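Local coordinates for protein flavin adenine dinucleotide synthase (Saccharomyces cerevisiae, PDB 2WSI) that catalyses the adenylation of flavin mononucleotide by ATP, forming the coenzyme flavin adenine dinucleotide and diphosphate, at residues Thr222-His235 and Leu293-Ile304. Sequence-based numbering, arbitrary orientation.
Sequences TSIGGINNSLPNPH and LVDDTLERAGRI. With FAD (flavin-adenine dinucleotide), chain C; SO4 (sulfate ion), chain B.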
# COMPACT_ATOMS: atom_id res chain seq x y z
N THR A 222 12.31 2.45 -5.30
CA THR A 222 11.56 3.26 -4.34
C THR A 222 10.16 3.57 -4.86
O THR A 222 9.32 4.17 -4.19
CB THR A 222 12.27 4.60 -4.06
OG1 THR A 222 12.44 5.30 -5.30
CG2 THR A 222 13.61 4.34 -3.38
N SER A 223 9.93 3.20 -6.10
CA SER A 223 8.65 3.44 -6.75
C SER A 223 8.57 2.36 -7.82
O SER A 223 9.55 2.13 -8.53
CB SER A 223 8.66 4.83 -7.40
OG SER A 223 7.43 5.11 -8.05
N ILE A 224 7.43 1.68 -7.93
CA ILE A 224 7.34 0.60 -8.90
C ILE A 224 6.35 0.97 -10.01
O ILE A 224 5.19 1.27 -9.75
CB ILE A 224 6.92 -0.75 -8.26
CG1 ILE A 224 7.94 -1.18 -7.20
CG2 ILE A 224 6.83 -1.83 -9.34
CD1 ILE A 224 7.47 -2.40 -6.33
N GLY A 225 6.86 0.97 -11.24
CA GLY A 225 6.04 1.18 -12.41
C GLY A 225 6.05 -0.12 -13.19
O GLY A 225 5.82 -1.19 -12.61
N GLY A 226 6.30 -0.04 -14.48
CA GLY A 226 6.40 -1.23 -15.31
C GLY A 226 7.84 -1.53 -15.69
O GLY A 226 8.76 -0.77 -15.37
N ILE A 227 8.02 -2.64 -16.39
CA ILE A 227 9.35 -3.14 -16.70
C ILE A 227 10.15 -2.08 -17.46
O ILE A 227 11.37 -2.00 -17.35
CB ILE A 227 9.25 -4.41 -17.57
CG1 ILE A 227 8.97 -5.63 -16.69
CG2 ILE A 227 10.53 -4.63 -18.35
CD1 ILE A 227 8.38 -6.80 -17.44
N ASN A 228 9.45 -1.27 -18.23
CA ASN A 228 10.12 -0.34 -19.13
C ASN A 228 10.21 1.08 -18.60
O ASN A 228 10.95 1.89 -19.15
CB ASN A 228 9.42 -0.34 -20.49
CG ASN A 228 7.96 0.08 -20.39
OD1 ASN A 228 7.29 -0.16 -19.38
ND2 ASN A 228 7.46 0.70 -21.45
N ASN A 229 9.46 1.41 -17.55
CA ASN A 229 9.42 2.79 -17.07
C ASN A 229 9.86 2.98 -15.61
O ASN A 229 9.58 4.02 -15.01
CB ASN A 229 8.01 3.38 -17.29
CG ASN A 229 6.96 2.77 -16.38
OD1 ASN A 229 7.19 2.53 -15.20
ND2 ASN A 229 5.77 2.54 -16.94
N SER A 230 10.55 1.98 -15.05
CA SER A 230 11.02 2.09 -13.66
C SER A 230 12.24 1.22 -13.36
O SER A 230 12.35 0.09 -13.82
CB SER A 230 9.90 1.79 -12.67
OG SER A 230 9.53 0.42 -12.71
N LEU A 231 13.16 1.77 -12.57
CA LEU A 231 14.42 1.11 -12.22
C LEU A 231 14.71 1.35 -10.77
O LEU A 231 14.05 2.17 -10.14
CB LEU A 231 15.58 1.76 -12.98
CG LEU A 231 15.33 2.19 -14.41
CD1 LEU A 231 16.43 3.15 -14.86
CD2 LEU A 231 15.28 0.95 -15.26
N PRO A 232 15.74 0.69 -10.25
CA PRO A 232 16.25 1.01 -8.92
C PRO A 232 16.62 2.48 -8.84
O PRO A 232 16.95 3.11 -9.86
CB PRO A 232 17.48 0.11 -8.78
CG PRO A 232 17.28 -0.97 -9.80
CD PRO A 232 16.55 -0.33 -10.92
N ASN A 233 16.55 3.07 -7.65
CA ASN A 233 16.70 4.51 -7.56
C ASN A 233 18.19 4.90 -7.70
O ASN A 233 19.02 4.41 -6.95
CB ASN A 233 16.13 5.03 -6.24
CG ASN A 233 15.94 6.53 -6.23
OD1 ASN A 233 16.86 7.29 -6.54
ND2 ASN A 233 14.77 6.98 -5.84
N PRO A 234 18.52 5.77 -8.67
CA PRO A 234 19.95 6.08 -8.90
C PRO A 234 20.60 6.71 -7.68
O PRO A 234 21.82 6.63 -7.52
CB PRO A 234 19.93 7.07 -10.08
CG PRO A 234 18.52 7.58 -10.18
CD PRO A 234 17.62 6.50 -9.58
N HIS A 235 19.80 7.31 -6.80
CA HIS A 235 20.30 7.87 -5.56
C HIS A 235 20.61 6.81 -4.51
O HIS A 235 21.18 7.13 -3.46
CB HIS A 235 19.35 8.95 -5.01
CG HIS A 235 19.09 10.05 -5.99
ND1 HIS A 235 19.99 11.08 -6.20
CD2 HIS A 235 18.06 10.26 -6.84
CE1 HIS A 235 19.51 11.89 -7.13
NE2 HIS A 235 18.35 11.41 -7.54
N LEU A 293 15.94 5.40 1.15
CA LEU A 293 15.53 6.71 0.67
C LEU A 293 14.42 7.32 1.54
O LEU A 293 13.38 6.70 1.78
CB LEU A 293 15.08 6.65 -0.78
CG LEU A 293 14.83 8.04 -1.33
CD1 LEU A 293 16.12 8.56 -1.97
CD2 LEU A 293 13.70 8.07 -2.34
N VAL A 294 14.65 8.54 2.04
CA VAL A 294 13.61 9.24 2.81
C VAL A 294 13.22 10.57 2.19
O VAL A 294 12.28 11.21 2.63
CB VAL A 294 13.99 9.49 4.28
CG1 VAL A 294 13.94 8.19 5.07
CG2 VAL A 294 15.35 10.20 4.43
N ASP A 295 13.96 10.98 1.16
CA ASP A 295 13.77 12.30 0.56
C ASP A 295 12.65 12.18 -0.44
O ASP A 295 12.83 11.58 -1.52
CB ASP A 295 15.08 12.76 -0.09
CG ASP A 295 14.94 14.09 -0.80
OD1 ASP A 295 13.82 14.64 -0.76
OD2 ASP A 295 15.94 14.57 -1.40
N ASP A 296 11.48 12.70 -0.10
CA ASP A 296 10.29 12.50 -0.93
C ASP A 296 10.51 13.04 -2.33
O ASP A 296 9.87 12.59 -3.27
CB ASP A 296 9.05 13.19 -0.33
CG ASP A 296 8.58 12.56 0.97
OD1 ASP A 296 7.50 11.91 0.96
OD2 ASP A 296 9.27 12.70 1.99
N THR A 297 11.38 14.04 -2.46
CA THR A 297 11.55 14.69 -3.76
C THR A 297 12.15 13.70 -4.74
O THR A 297 12.00 13.83 -5.95
CB THR A 297 12.46 15.97 -3.71
OG1 THR A 297 13.80 15.60 -4.03
CG2 THR A 297 12.47 16.64 -2.33
N LEU A 298 12.84 12.70 -4.21
CA LEU A 298 13.62 11.79 -5.03
C LEU A 298 12.95 10.43 -5.24
O LEU A 298 13.53 9.54 -5.86
CB LEU A 298 14.99 11.58 -4.39
CG LEU A 298 15.88 12.83 -4.31
CD1 LEU A 298 17.25 12.48 -3.71
CD2 LEU A 298 16.03 13.43 -5.69
N GLU A 299 11.72 10.29 -4.74
CA GLU A 299 11.03 9.00 -4.70
C GLU A 299 10.83 8.41 -6.09
O GLU A 299 10.94 7.19 -6.29
CB GLU A 299 9.67 9.16 -4.00
CG GLU A 299 8.88 7.86 -3.84
CD GLU A 299 7.72 7.97 -2.81
OE1 GLU A 299 7.65 8.97 -2.10
OE2 GLU A 299 6.90 7.03 -2.71
N ARG A 300 10.53 9.25 -7.07
CA ARG A 300 10.24 8.74 -8.39
C ARG A 300 11.46 8.86 -9.33
O ARG A 300 11.30 8.80 -10.54
CB ARG A 300 9.05 9.50 -8.98
CG ARG A 300 7.75 9.25 -8.22
CD ARG A 300 6.59 9.93 -8.89
NE ARG A 300 6.34 9.34 -10.20
CZ ARG A 300 5.44 8.39 -10.45
NH1 ARG A 300 4.68 7.92 -9.47
NH2 ARG A 300 5.30 7.93 -11.68
N ALA A 301 12.65 8.98 -8.76
CA ALA A 301 13.85 9.24 -9.58
C ALA A 301 14.20 8.08 -10.50
O ALA A 301 14.80 8.28 -11.56
CB ALA A 301 15.03 9.61 -8.71
N GLY A 302 13.82 6.86 -10.12
CA GLY A 302 13.99 5.71 -10.99
C GLY A 302 12.90 5.53 -12.05
O GLY A 302 12.93 4.55 -12.81
N ARG A 303 11.94 6.46 -12.11
CA ARG A 303 10.84 6.41 -13.07
C ARG A 303 11.05 7.30 -14.32
O ARG A 303 11.97 8.11 -14.37
CB ARG A 303 9.55 6.83 -12.38
CG ARG A 303 9.24 6.08 -11.10
CD ARG A 303 8.70 4.72 -11.41
NE ARG A 303 7.50 4.80 -12.24
CZ ARG A 303 6.26 4.77 -11.77
NH1 ARG A 303 6.04 4.66 -10.48
NH2 ARG A 303 5.22 4.85 -12.60
N ILE A 304 10.15 7.14 -15.30
CA ILE A 304 10.13 7.93 -16.54
C ILE A 304 11.14 7.39 -17.54
O ILE A 304 11.87 6.45 -17.24
CB ILE A 304 10.38 9.45 -16.30
CG1 ILE A 304 9.16 10.11 -15.64
CG2 ILE A 304 10.71 10.18 -17.61
CD1 ILE A 304 9.05 9.83 -14.16
PA FAD C . 0.10 5.23 -9.04
O1A FAD C . 1.40 4.55 -9.38
O2A FAD C . -0.79 5.33 -10.25
O5B FAD C . -0.66 4.57 -7.77
C5B FAD C . -1.67 5.32 -7.12
C4B FAD C . -2.74 4.35 -6.59
O4B FAD C . -3.55 3.92 -7.65
C3B FAD C . -2.11 3.10 -6.01
O3B FAD C . -1.82 3.25 -4.64
C2B FAD C . -3.21 2.07 -6.23
O2B FAD C . -4.17 2.14 -5.20
C1B FAD C . -3.83 2.54 -7.52
N9A FAD C . -3.19 1.82 -8.63
C8A FAD C . -2.14 2.22 -9.41
N7A FAD C . -1.88 1.25 -10.34
C5A FAD C . -2.76 0.24 -10.12
C6A FAD C . -2.96 -0.98 -10.74
N6A FAD C . -2.21 -1.39 -11.78
N1A FAD C . -3.97 -1.77 -10.29
C2A FAD C . -4.79 -1.40 -9.25
N3A FAD C . -4.57 -0.20 -8.61
C4A FAD C . -3.59 0.60 -9.07
N1 FAD C . -6.66 10.88 -12.45
C2 FAD C . -7.39 11.98 -12.81
O2 FAD C . -6.84 12.96 -13.31
N3 FAD C . -8.75 12.00 -12.61
C4 FAD C . -9.40 10.91 -12.06
O4 FAD C . -10.62 11.00 -11.90
C4X FAD C . -8.66 9.78 -11.69
N5 FAD C . -9.26 8.66 -11.13
C5X FAD C . -8.51 7.56 -10.77
C6 FAD C . -9.11 6.43 -10.21
C7 FAD C . -8.33 5.32 -9.88
C7M FAD C . -8.94 4.09 -9.28
C8 FAD C . -6.96 5.35 -10.11
C8M FAD C . -6.10 4.18 -9.74
C9 FAD C . -6.37 6.48 -10.66
C9A FAD C . -7.13 7.57 -11.00
N10 FAD C . -6.52 8.67 -11.56
C10 FAD C . -7.28 9.78 -11.89
C1' FAD C . -5.03 8.68 -11.77
C2' FAD C . -4.31 9.21 -10.51
O2' FAD C . -4.82 10.44 -10.05
C3' FAD C . -2.81 9.34 -10.69
O3' FAD C . -2.54 10.43 -11.55
C4' FAD C . -2.22 8.07 -11.27
O4' FAD C . -2.69 6.94 -10.56
C5' FAD C . -0.69 8.09 -11.17
O5' FAD C . -0.32 8.58 -9.89
P FAD C . 0.90 7.92 -9.08
O1P FAD C . 1.99 7.52 -10.04
O2P FAD C . 1.34 8.84 -7.96
O3P FAD C . 0.36 6.63 -8.32
S SO4 B . 4.93 2.62 -5.15
O1 SO4 B . 4.76 3.08 -6.52
O2 SO4 B . 3.89 1.62 -4.89
O3 SO4 B . 6.25 2.01 -5.03
O4 SO4 B . 4.69 3.72 -4.22
O HOH W 1 5.71 6.07 -5.38
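The guanidinium of Arg-303 lies over Gly-225, whose CA sits 3.6 Å from its plane, over its centre. NH2 of Arg-300 covers the opposite face, toward the rim. At the edge, NH1 of Arg-303 donates to OG of Ser-223 at 2.8 Å, with the acceptor near the guanidinium plane. The Arg-303 chain bends at chi2 (-78°), which brings CD against CB of Ser-230; a second bend at chi3 (-57°) turns the guanidinium over Gly-225. The His-235 ring carries CD1 of Leu-298 over its centre, a CH-pi contact 3.8 Å from the centroid. CB of Ala-301 meets the edge of this ring, 3.6 Å from CD2 of His-235.

Between these two groups, ND2 of Asn-233 gives both its hydrogens. One goes to O of Leu-298 at 2.8 Å, the other to OG1 of Thr-222. That hydroxyl in turn donates to O of Glu-299 at 2.6 Å. OD1 of Asn-233 takes the backbone N of His-235, an Asx turn. A leucine in its place would probably leave O of Leu-298 and N of His-235 without these partners and weaken the join between the two loops. N of Leu-231 bonds to O of Gly-302 at 2.8 Å, beside a single bridge between Ser-230 and Arg-303.

CB of Arg-300 points away from segment 222-235, but its guanidinium reaches over that of Arg-303. Its NH1 makes a weak hydrogen bond to O1P of FAD, so the contact borders the FAD pocket. Glu-299 forms salt bridges with Arg-166 and Lys-64. The contact joins the loop between helices 215-218 and 248-252 to the C-terminal tail, with Leu-293 and Glu-299 against helix 199-209 and Ile-224 against helix 215-218.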